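Local coordinates for protein (5-formylfuran-3-yl)methyl phosphate transaminase (Methanococcus jannaschii, PDB 2Z61) that catalyses the pyridoxal-phosphate-dependent transfer of an amino group from alanine to a furan aldehyde phosphate, giving the precursor of the furan moiety of methanofuran, at residues F41-P46 with Y224-W229; R66-L71 with S259-L264; E70-I75 with D90-T95; K328-T333 with E362-F367. One frame throughout, in Å; residues are numbered along the deposited sequence.

Contact 1: F41-P46 with Y224-W229; sequences FNTPKP and YAMTGW
T43 and A225 bring the two segments together, their CA atoms 5.2 Å apart: 41-46 runs from loop into the first residues of helix 45-56, with T43 just before the N-cap P44, and 224-229 belongs to the loop that leads to strand 232-235. The hydroxyl of T43 does most of the work: OG1 donates to A225 O at 2.6 Å, from a position tilted 28° out of the carbonyl plane, and takes a weak, bent hydrogen bond from W229 NE1. With OG1 turned beside its own backbone N (chi1 -61°), the methyl CG2 is left to pack against M226 CG at 3.8 Å. With a serine here the methyl is gone, which would probably open a gap beside M226 CG and leave the hydroxyl freer to turn from A225 O. The loop 224-229 follows K222, the lysine that carries pyridoxal phosphate in this aminotransferase, so the contact probably lies near the cofactor site. A225 O accepts a second bond, from a water that also donates to F41 O, while the small A225 CB packs against F41 O and N42 O, each 3.7 Å away. P44 sets its ring carbon CD 3.1 Å from Y224 O. T60 of the second subunit packs on both T43 and W229.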
# COMPACT_ATOMS: atom_id res chain seq x y z
N PHE A 41 -16.44 -15.58 -4.76
CA PHE A 41 -15.95 -16.39 -5.87
C PHE A 41 -14.43 -16.42 -5.86
O PHE A 41 -13.78 -15.55 -5.28
CB PHE A 41 -16.40 -15.82 -7.22
CG PHE A 41 -17.89 -15.81 -7.42
CD1 PHE A 41 -18.70 -14.91 -6.73
CD2 PHE A 41 -18.49 -16.70 -8.31
CE1 PHE A 41 -20.08 -14.90 -6.93
CE2 PHE A 41 -19.86 -16.69 -8.51
CZ PHE A 41 -20.66 -15.79 -7.82
N ASN A 42 -13.87 -17.45 -6.49
CA ASN A 42 -12.42 -17.58 -6.61
C ASN A 42 -11.99 -16.70 -7.76
O ASN A 42 -12.83 -16.28 -8.57
CB ASN A 42 -12.04 -19.01 -6.98
CG ASN A 42 -12.20 -19.97 -5.82
OD1 ASN A 42 -11.59 -19.80 -4.76
ND2 ASN A 42 -13.01 -21.00 -6.01
N THR A 43 -10.71 -16.42 -7.88
CA THR A 43 -10.30 -15.66 -9.05
C THR A 43 -10.39 -16.52 -10.31
O THR A 43 -10.00 -17.68 -10.36
CB THR A 43 -8.88 -15.13 -8.92
OG1 THR A 43 -8.79 -14.26 -7.79
CG2 THR A 43 -8.47 -14.38 -10.18
N PRO A 44 -10.91 -15.89 -11.41
CA PRO A 44 -11.01 -16.65 -12.64
C PRO A 44 -9.73 -17.40 -12.99
O PRO A 44 -8.62 -16.89 -12.86
CB PRO A 44 -11.45 -15.63 -13.71
CG PRO A 44 -11.37 -14.27 -13.03
CD PRO A 44 -11.67 -14.58 -11.59
N LYS A 45 -9.92 -18.64 -13.45
CA LYS A 45 -8.83 -19.55 -13.80
C LYS A 45 -7.72 -19.00 -14.68
O LYS A 45 -6.55 -19.16 -14.36
CB LYS A 45 -9.40 -20.82 -14.45
CG LYS A 45 -8.39 -21.96 -14.54
CD LYS A 45 -8.97 -23.15 -15.30
CE LYS A 45 -7.99 -24.31 -15.32
NZ LYS A 45 -7.84 -24.94 -13.99
N PRO A 46 -8.06 -18.37 -15.81
CA PRO A 46 -6.97 -17.84 -16.64
C PRO A 46 -6.07 -16.85 -15.90
O PRO A 46 -4.88 -16.73 -16.23
CB PRO A 46 -7.69 -17.24 -17.85
CG PRO A 46 -9.11 -17.10 -17.40
CD PRO A 46 -9.34 -18.26 -16.51
N TYR A 224 -13.44 -8.79 -10.72
CA TYR A 224 -12.70 -10.01 -11.03
C TYR A 224 -12.36 -10.90 -9.84
O TYR A 224 -11.65 -11.90 -9.99
CB TYR A 224 -11.40 -9.67 -11.77
CG TYR A 224 -11.63 -8.89 -13.04
CD1 TYR A 224 -11.82 -7.51 -13.00
CD2 TYR A 224 -11.72 -9.54 -14.27
CE1 TYR A 224 -12.09 -6.79 -14.15
CE2 TYR A 224 -11.99 -8.82 -15.43
CZ TYR A 224 -12.17 -7.45 -15.36
OH TYR A 224 -12.44 -6.73 -16.49
N ALA A 225 -12.86 -10.54 -8.67
CA ALA A 225 -12.60 -11.32 -7.47
C ALA A 225 -11.09 -11.45 -7.19
O ALA A 225 -10.57 -12.56 -7.00
CB ALA A 225 -13.23 -12.71 -7.61
N MET A 226 -10.40 -10.31 -7.17
CA MET A 226 -8.96 -10.28 -6.90
C MET A 226 -8.63 -9.44 -5.66
O MET A 226 -7.59 -8.78 -5.60
CB MET A 226 -8.21 -9.73 -8.12
CG MET A 226 -8.23 -10.65 -9.34
SD MET A 226 -7.53 -9.88 -10.83
CE MET A 226 -5.77 -10.04 -10.55
N THR A 227 -9.52 -9.49 -4.67
CA THR A 227 -9.33 -8.71 -3.44
C THR A 227 -7.95 -8.86 -2.81
O THR A 227 -7.27 -7.87 -2.54
CB THR A 227 -10.39 -9.06 -2.38
OG1 THR A 227 -10.31 -10.45 -2.06
CG2 THR A 227 -11.80 -8.73 -2.89
N GLY A 228 -7.52 -10.10 -2.58
CA GLY A 228 -6.22 -10.33 -1.97
C GLY A 228 -5.00 -10.03 -2.83
O GLY A 228 -3.92 -9.86 -2.29
N TRP A 229 -5.17 -9.98 -4.15
CA TRP A 229 -4.05 -9.69 -5.05
C TRP A 229 -3.59 -8.23 -4.95
O TRP A 229 -2.54 -7.87 -5.49
CB TRP A 229 -4.43 -10.02 -6.50
CG TRP A 229 -4.80 -11.46 -6.76
CD1 TRP A 229 -5.86 -12.15 -6.24
CD2 TRP A 229 -4.17 -12.36 -7.69
NE1 TRP A 229 -5.95 -13.40 -6.81
CE2 TRP A 229 -4.92 -13.56 -7.70
CE3 TRP A 229 -3.04 -12.27 -8.52
CZ2 TRP A 229 -4.59 -14.66 -8.51
CZ3 TRP A 229 -2.70 -13.36 -9.33
CH2 TRP A 229 -3.48 -14.54 -9.32
O HOH W 1 -11.14 -14.17 -4.91

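Contact 2: R66-L71 with S259-L264; sequences RGILEL and SQYAAL
L71 and L264 mark the closest backbone approach, 5.9 Å between CA atoms, where the first turn of helix 69-82 and the residues leading into it meet helix 257-263. The polar link lies at the N-cap residue I68, whose N-H donates to the side-chain oxygen OE1 of Q260 at 2.8 Å, with an N-H...O angle of 157° and the donor lying nearly along the C=O axis. Q260 suits this place because its chain, extended beyond CG, carries the amide across to the other segment, and its other end is held too: NE2 donates to T63 OG1 and A255 O. G67 comes close beside the same oxygen, its CA 3.2 Å from Q260 OE1; a CB would crowd that oxygen and, at these backbone angles, the preceding carbonyl as well.

I68 then turns CG1 into the crowded position between its backbone N and carbonyl carbon (chi1 63°), which carries CD1 over one face of the Y261 ring. The resulting CH-pi contact has CD1 4.0 Å from the ring centroid and only 14° off the normal. Further along, L264 CD2 lies 3.6 Å from L71 CA, and L71 CD2 reaches the small A263 CB. Within the aminotransferase fold the two helices thus join beside strand 92-95, whose I94 touches both L71 and Q260.

A buried backbone N-H is satisfied by a side-chain amide engaged at both ends, so its rotation is probably fixed, with apolar packing of I68, L71 and L264 beside it.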
# COMPACT_ATOMS: atom_id res chain seq x y z
N ARG A 66 4.68 3.20 -12.40
CA ARG A 66 3.40 3.51 -13.04
C ARG A 66 2.66 2.20 -13.27
O ARG A 66 1.44 2.19 -13.43
CB ARG A 66 3.61 4.19 -14.40
CG ARG A 66 4.57 5.37 -14.38
CD ARG A 66 4.93 5.80 -15.80
NE ARG A 66 4.08 6.89 -16.29
CZ ARG A 66 4.27 8.17 -15.99
NH1 ARG A 66 5.28 8.54 -15.22
NH2 ARG A 66 3.44 9.09 -16.46
N GLY A 67 3.41 1.11 -13.29
CA GLY A 67 2.82 -0.20 -13.54
C GLY A 67 3.24 -0.62 -14.93
O GLY A 67 3.40 0.23 -15.81
N ILE A 68 3.43 -1.92 -15.15
CA ILE A 68 3.86 -2.37 -16.46
C ILE A 68 3.03 -1.78 -17.59
O ILE A 68 1.80 -1.68 -17.51
CB ILE A 68 3.90 -3.91 -16.57
CG1 ILE A 68 2.51 -4.51 -16.39
CG2 ILE A 68 4.83 -4.46 -15.50
CD1 ILE A 68 2.52 -6.04 -16.43
N LEU A 69 3.73 -1.36 -18.64
CA LEU A 69 3.12 -0.74 -19.80
C LEU A 69 2.05 -1.60 -20.46
O LEU A 69 1.00 -1.11 -20.86
CB LEU A 69 4.22 -0.36 -20.81
CG LEU A 69 3.90 0.57 -21.99
CD1 LEU A 69 2.98 -0.14 -22.95
CD2 LEU A 69 3.27 1.88 -21.48
N GLU A 70 2.31 -2.90 -20.56
CA GLU A 70 1.35 -3.80 -21.19
C GLU A 70 -0.02 -3.74 -20.51
O GLU A 70 -1.05 -3.77 -21.18
CB GLU A 70 1.85 -5.25 -21.17
CG GLU A 70 3.19 -5.47 -21.86
CD GLU A 70 4.32 -4.68 -21.22
OE1 GLU A 70 4.55 -4.83 -20.00
OE2 GLU A 70 4.99 -3.91 -21.94
N LEU A 71 -0.02 -3.67 -19.18
CA LEU A 71 -1.28 -3.62 -18.43
C LEU A 71 -2.01 -2.31 -18.73
O LEU A 71 -3.19 -2.31 -19.08
CB LEU A 71 -1.03 -3.72 -16.93
CG LEU A 71 -2.02 -4.51 -16.07
CD1 LEU A 71 -2.03 -3.93 -14.67
CD2 LEU A 71 -3.42 -4.49 -16.67
N SER A 259 0.63 -9.94 -9.50
CA SER A 259 -0.73 -9.53 -9.84
C SER A 259 -0.77 -8.81 -11.18
O SER A 259 -1.61 -9.11 -12.03
CB SER A 259 -1.30 -8.61 -8.75
OG SER A 259 -1.38 -9.28 -7.51
N GLN A 260 0.14 -7.86 -11.37
CA GLN A 260 0.20 -7.10 -12.61
C GLN A 260 0.19 -8.03 -13.82
O GLN A 260 -0.66 -7.91 -14.70
CB GLN A 260 1.43 -6.19 -12.64
CG GLN A 260 1.36 -5.01 -11.65
CD GLN A 260 2.45 -3.99 -11.89
OE1 GLN A 260 2.47 -3.33 -12.93
NE2 GLN A 260 3.35 -3.85 -10.93
N TYR A 261 1.13 -8.98 -13.86
CA TYR A 261 1.20 -9.91 -14.98
C TYR A 261 -0.04 -10.79 -15.06
O TYR A 261 -0.53 -11.05 -16.15
CB TYR A 261 2.46 -10.78 -14.91
CG TYR A 261 3.69 -10.01 -15.32
CD1 TYR A 261 4.58 -9.50 -14.38
CD2 TYR A 261 3.94 -9.75 -16.67
CE1 TYR A 261 5.68 -8.73 -14.76
CE2 TYR A 261 5.04 -8.98 -17.07
CZ TYR A 261 5.90 -8.48 -16.11
OH TYR A 261 6.96 -7.69 -16.50
N ALA A 262 -0.54 -11.22 -13.92
CA ALA A 262 -1.72 -12.07 -13.90
C ALA A 262 -2.96 -11.34 -14.42
O ALA A 262 -3.80 -11.92 -15.11
CB ALA A 262 -1.97 -12.57 -12.48
N ALA A 263 -3.07 -10.06 -14.08
CA ALA A 263 -4.21 -9.24 -14.49
C ALA A 263 -4.37 -9.12 -16.01
O ALA A 263 -5.47 -8.87 -16.50
CB ALA A 263 -4.11 -7.85 -13.86
N LEU A 264 -3.27 -9.27 -16.75
CA LEU A 264 -3.33 -9.18 -18.21
C LEU A 264 -4.36 -10.16 -18.75
O LEU A 264 -5.03 -9.89 -19.74
CB LEU A 264 -1.96 -9.48 -18.83
CG LEU A 264 -0.83 -8.49 -18.53
CD1 LEU A 264 0.49 -9.05 -19.02
CD2 LEU A 264 -1.13 -7.15 -19.19

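Contact 3: E70-I75 with D90-T95; sequences ELREKI and DNIIIT
L71, I75 and I94 meet through their branch ends: I94 CD1 lies 3.6 Å from L71 CD1 and 4.0 Å from I75 CD1. Beside them I75 CG2 touches I92 CD1 at 3.7 Å. Both strand isoleucines direct CB toward the helix, and their long, flexible CG1-CD1 arms, beside the backbone N at chi1, pack between helix and strand by apolar contact.

R72 lays its aliphatic part across this layer, CG reaching I94 CD1 and CD coming within 3.1 Å of I92 O, before the chain bends at chi3 (-82°) and swings the guanidinium toward D90. There NH1 and D90 OD1 form only a long salt bridge, 3.9 Å, with D90 N near the guanidinium plane at its edge. Helix 69-82 here packs on strand 92-95, an outermost strand, within this chain, of the large mixed sheet of the aminotransferase fold; the axes of 70-75 and 92-95 come within 8.9 Å, at 117°.

Stronger partners outside fix the arginine: NE donates to G67 O and NH1 to P89 O. A leucine in place of R72 would probably leave those two carbonyls without this donor and D90 with one fewer distant positive partner. On the strand's far side I93 faces helix 238-251; in the neighbouring antiparallel strand 232-235, Y233 touches I75 and I94, and I235 touches I92.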
# COMPACT_ATOMS: atom_id res chain seq x y z
N GLU A 70 2.31 -2.90 -20.56
CA GLU A 70 1.35 -3.80 -21.19
C GLU A 70 -0.02 -3.74 -20.51
O GLU A 70 -1.05 -3.77 -21.18
CB GLU A 70 1.85 -5.25 -21.17
CG GLU A 70 3.19 -5.47 -21.86
CD GLU A 70 4.32 -4.68 -21.22
OE1 GLU A 70 4.55 -4.83 -20.00
OE2 GLU A 70 4.99 -3.91 -21.94
N LEU A 71 -0.02 -3.67 -19.18
CA LEU A 71 -1.28 -3.62 -18.43
C LEU A 71 -2.01 -2.31 -18.73
O LEU A 71 -3.19 -2.31 -19.08
CB LEU A 71 -1.03 -3.72 -16.93
CG LEU A 71 -2.02 -4.51 -16.07
CD1 LEU A 71 -2.03 -3.93 -14.67
CD2 LEU A 71 -3.42 -4.49 -16.67
N ARG A 72 -1.30 -1.20 -18.57
CA ARG A 72 -1.89 0.10 -18.82
C ARG A 72 -2.47 0.20 -20.23
O ARG A 72 -3.49 0.86 -20.45
CB ARG A 72 -0.86 1.20 -18.56
CG ARG A 72 -0.44 1.28 -17.09
CD ARG A 72 0.51 2.45 -16.80
NE ARG A 72 1.90 2.14 -17.14
CZ ARG A 72 2.65 2.87 -17.97
NH1 ARG A 72 2.13 3.94 -18.56
NH2 ARG A 72 3.91 2.54 -18.20
N GLU A 73 -1.84 -0.47 -21.19
CA GLU A 73 -2.35 -0.45 -22.56
C GLU A 73 -3.68 -1.18 -22.64
O GLU A 73 -4.62 -0.69 -23.25
CB GLU A 73 -1.34 -1.06 -23.53
CG GLU A 73 -0.07 -0.24 -23.67
CD GLU A 73 0.89 -0.83 -24.68
OE1 GLU A 73 1.09 -2.06 -24.66
OE2 GLU A 73 1.45 -0.06 -25.49
N LYS A 74 -3.75 -2.36 -22.01
CA LYS A 74 -4.99 -3.13 -22.02
C LYS A 74 -6.15 -2.35 -21.37
O LYS A 74 -7.27 -2.35 -21.88
CB LYS A 74 -4.79 -4.46 -21.29
CG LYS A 74 -3.94 -5.46 -22.06
CD LYS A 74 -4.65 -5.95 -23.31
CE LYS A 74 -3.70 -6.74 -24.21
NZ LYS A 74 -2.98 -7.82 -23.47
N ILE A 75 -5.88 -1.69 -20.25
CA ILE A 75 -6.93 -0.93 -19.57
C ILE A 75 -7.37 0.22 -20.47
O ILE A 75 -8.55 0.54 -20.58
CB ILE A 75 -6.43 -0.37 -18.22
CG1 ILE A 75 -6.24 -1.52 -17.23
CG2 ILE A 75 -7.43 0.66 -17.68
CD1 ILE A 75 -5.54 -1.13 -15.94
N ASP A 90 -0.10 6.67 -20.32
CA ASP A 90 0.57 7.52 -19.34
C ASP A 90 -0.41 8.16 -18.36
O ASP A 90 -0.00 8.69 -17.33
CB ASP A 90 1.37 8.63 -20.04
CG ASP A 90 2.71 8.15 -20.59
OD1 ASP A 90 3.43 7.43 -19.86
OD2 ASP A 90 3.04 8.50 -21.74
N ASN A 91 -1.70 8.11 -18.68
CA ASN A 91 -2.73 8.68 -17.82
C ASN A 91 -3.24 7.67 -16.81
O ASN A 91 -4.23 7.90 -16.13
CB ASN A 91 -3.92 9.16 -18.65
CG ASN A 91 -3.58 10.30 -19.57
OD1 ASN A 91 -3.97 10.32 -20.74
ND2 ASN A 91 -2.82 11.27 -19.05
N ILE A 92 -2.55 6.54 -16.72
CA ILE A 92 -2.95 5.46 -15.82
C ILE A 92 -1.82 5.02 -14.90
O ILE A 92 -0.67 4.93 -15.32
CB ILE A 92 -3.41 4.23 -16.65
CG1 ILE A 92 -4.40 4.67 -17.73
CG2 ILE A 92 -4.01 3.17 -15.74
CD1 ILE A 92 -5.16 3.52 -18.38
N ILE A 93 -2.15 4.75 -13.64
CA ILE A 93 -1.15 4.25 -12.70
C ILE A 93 -1.71 3.02 -11.99
O ILE A 93 -2.86 3.02 -11.54
CB ILE A 93 -0.74 5.28 -11.64
CG1 ILE A 93 0.00 6.44 -12.29
CG2 ILE A 93 0.18 4.63 -10.62
CD1 ILE A 93 0.65 7.38 -11.29
N ILE A 94 -0.91 1.97 -11.92
CA ILE A 94 -1.33 0.74 -11.26
C ILE A 94 -0.97 0.89 -9.77
O ILE A 94 0.19 1.09 -9.42
CB ILE A 94 -0.58 -0.49 -11.84
CG1 ILE A 94 -0.75 -0.53 -13.36
CG2 ILE A 94 -1.12 -1.77 -11.22
CD1 ILE A 94 -2.20 -0.44 -13.86
N THR A 95 -1.97 0.79 -8.91
CA THR A 95 -1.76 0.95 -7.47
C THR A 95 -1.90 -0.37 -6.72
O THR A 95 -2.32 -1.38 -7.29
CB THR A 95 -2.79 1.95 -6.86
OG1 THR A 95 -4.12 1.51 -7.18
CG2 THR A 95 -2.60 3.34 -7.42

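Contact 4: K328-T333 with E362-F367; sequences KFVALT and ERIKEF
R363 presents the edge of its guanidinium to the turn at K328 and F329: NH1 donates to K328 O at 2.7 Å, in the carbonyl plane although that oxygen sits 30° out of the guanidinium plane, and F329 O is 3.5 Å from the same nitrogen. NH1 also lies near the plane of the F329 ring, at its edge, 3.6 Å from F329 CB. K328 CD meets the F367 ring obliquely, 4.1 Å from F367 CD1.

The arginine reaches so far because its chain runs extended from CG to NE, and along the way CD rests on V330 CG2 at 3.7 Å. In this part of the aminotransferase fold helix 317-328 ends, F329 leaves it with positive phi, and the short strand 330-331, paired in parallel with strand 32-33, is covered by the C-terminal helix 354-368.

The side chains of K328 and R363 run in opposite senses alongside each other, K328 CG lying by R363 CB, so hydrocarbon meets hydrocarbon. Lysine suits the position because its flexible chain, bent at chi2 (62°) and chi4, carries NZ to the backbone of E366, where E366 O is 3.5 Å from it; E366 OE1, of opposite charge, is near but not in contact. V330 and L332 both send methyls to I364 CD1, and L324 of helix 317-328 packs on the same two residues. A weak hydrogen bond from R363 NH1 to K30 O ties in the chain next to strand 32-33.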
# COMPACT_ATOMS: atom_id res chain seq x y z
N LYS A 328 -30.95 -15.78 16.04
CA LYS A 328 -30.92 -16.59 14.82
C LYS A 328 -29.56 -16.84 14.19
O LYS A 328 -29.47 -17.52 13.17
CB LYS A 328 -31.86 -15.97 13.78
CG LYS A 328 -33.32 -16.36 13.98
CD LYS A 328 -33.87 -15.89 15.31
CE LYS A 328 -35.16 -16.62 15.65
NZ LYS A 328 -36.08 -16.71 14.49
N PHE A 329 -28.51 -16.29 14.79
CA PHE A 329 -27.15 -16.49 14.28
C PHE A 329 -26.99 -15.94 12.86
O PHE A 329 -26.35 -16.57 12.01
CB PHE A 329 -26.81 -17.98 14.30
CG PHE A 329 -27.21 -18.67 15.58
CD1 PHE A 329 -27.93 -19.87 15.54
CD2 PHE A 329 -26.89 -18.12 16.82
CE1 PHE A 329 -28.32 -20.50 16.72
CE2 PHE A 329 -27.28 -18.75 18.00
CZ PHE A 329 -28.00 -19.94 17.95
N VAL A 330 -27.57 -14.77 12.61
CA VAL A 330 -27.48 -14.13 11.30
C VAL A 330 -26.77 -12.79 11.43
O VAL A 330 -27.25 -11.87 12.11
CB VAL A 330 -28.89 -13.91 10.70
CG1 VAL A 330 -28.79 -13.14 9.39
CG2 VAL A 330 -29.55 -15.26 10.46
N ALA A 331 -25.61 -12.69 10.79
CA ALA A 331 -24.78 -11.49 10.84
C ALA A 331 -25.14 -10.44 9.78
O ALA A 331 -25.03 -10.69 8.58
CB ALA A 331 -23.31 -11.88 10.70
N LEU A 332 -25.57 -9.28 10.25
CA LEU A 332 -25.94 -8.16 9.39
C LEU A 332 -25.14 -6.94 9.83
O LEU A 332 -24.67 -6.88 10.96
CB LEU A 332 -27.44 -7.83 9.51
CG LEU A 332 -28.45 -8.79 8.88
CD1 LEU A 332 -29.84 -8.19 9.01
CD2 LEU A 332 -28.12 -9.02 7.42
N THR A 333 -25.01 -5.96 8.93
CA THR A 333 -24.26 -4.75 9.23
C THR A 333 -25.19 -3.58 9.56
O THR A 333 -26.04 -3.22 8.75
CB THR A 333 -23.39 -4.35 8.04
OG1 THR A 333 -22.55 -5.45 7.66
CG2 THR A 333 -22.52 -3.14 8.40
N GLU A 362 -34.85 -16.71 5.57
CA GLU A 362 -35.92 -17.45 6.23
C GLU A 362 -35.87 -17.23 7.74
O GLU A 362 -36.90 -17.01 8.37
CB GLU A 362 -35.81 -18.94 5.92
CG GLU A 362 -36.39 -19.33 4.56
CD GLU A 362 -37.90 -19.23 4.52
OE1 GLU A 362 -38.44 -18.12 4.72
OE2 GLU A 362 -38.57 -20.26 4.27
N ARG A 363 -34.67 -17.29 8.32
CA ARG A 363 -34.52 -17.08 9.76
C ARG A 363 -35.04 -15.71 10.14
O ARG A 363 -35.76 -15.56 11.14
CB ARG A 363 -33.05 -17.20 10.16
CG ARG A 363 -32.46 -18.59 10.02
CD ARG A 363 -31.04 -18.63 10.57
NE ARG A 363 -30.40 -19.92 10.37
CZ ARG A 363 -29.16 -20.22 10.76
NH1 ARG A 363 -28.43 -19.31 11.38
NH2 ARG A 363 -28.66 -21.42 10.52
N ILE A 364 -34.69 -14.69 9.35
CA ILE A 364 -35.13 -13.33 9.62
C ILE A 364 -36.66 -13.26 9.58
O ILE A 364 -37.27 -12.52 10.34
CB ILE A 364 -34.54 -12.34 8.60
CG1 ILE A 364 -33.01 -12.36 8.68
CG2 ILE A 364 -35.06 -10.93 8.86
CD1 ILE A 364 -32.31 -11.51 7.64
N LYS A 365 -37.27 -14.03 8.68
CA LYS A 365 -38.72 -14.04 8.57
C LYS A 365 -39.30 -14.65 9.84
O LYS A 365 -40.37 -14.25 10.31
CB LYS A 365 -39.17 -14.87 7.36
CG LYS A 365 -40.68 -14.91 7.17
CD LYS A 365 -41.07 -15.72 5.94
CE LYS A 365 -42.58 -15.72 5.73
NZ LYS A 365 -42.98 -16.51 4.53
N GLU A 366 -38.58 -15.62 10.41
CA GLU A 366 -39.02 -16.29 11.63
C GLU A 366 -38.76 -15.39 12.84
O GLU A 366 -39.31 -15.60 13.92
CB GLU A 366 -38.27 -17.61 11.81
CG GLU A 366 -38.45 -18.59 10.66
CD GLU A 366 -37.85 -19.95 10.96
OE1 GLU A 366 -36.65 -20.02 11.32
OE2 GLU A 366 -38.58 -20.96 10.84
N PHE A 367 -37.93 -14.37 12.63
CA PHE A 367 -37.58 -13.43 13.69
C PHE A 367 -38.60 -12.29 13.75
O PHE A 367 -38.86 -11.74 14.82
CB PHE A 367 -36.19 -12.85 13.43
CG PHE A 367 -35.78 -11.79 14.40
CD1 PHE A 367 -35.49 -12.10 15.72
CD2 PHE A 367 -35.69 -10.46 13.99
CE1 PHE A 367 -35.11 -11.11 16.62
CE2 PHE A 367 -35.31 -9.46 14.89
CZ PHE A 367 -35.02 -9.79 16.21

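How the contacts relate
From the N terminus, the chain passes F41-P46 and then R66-I75, which starts both contact 2 and contact 3. Contact 3 closes first, over 14 intervening residues, binding helix 69-82 to strand 92-95 at the edge of the large sheet; it lies within the span that contact 1 encloses. Contact 1 closes next, tying the start of helix 45-56 to the loop before strand 232-235. Contact 2 closes after it, joining helix 69-82 to helix 257-263 and crossing contact 1 in the chain. These two touch where W229 O meets S259 OG, whereas contacts 2 and 3 share E70 and L71. Contact 4 follows in series, about 42 Å centre to centre from contact 2, joining strand 330-331 to the C-terminal helix.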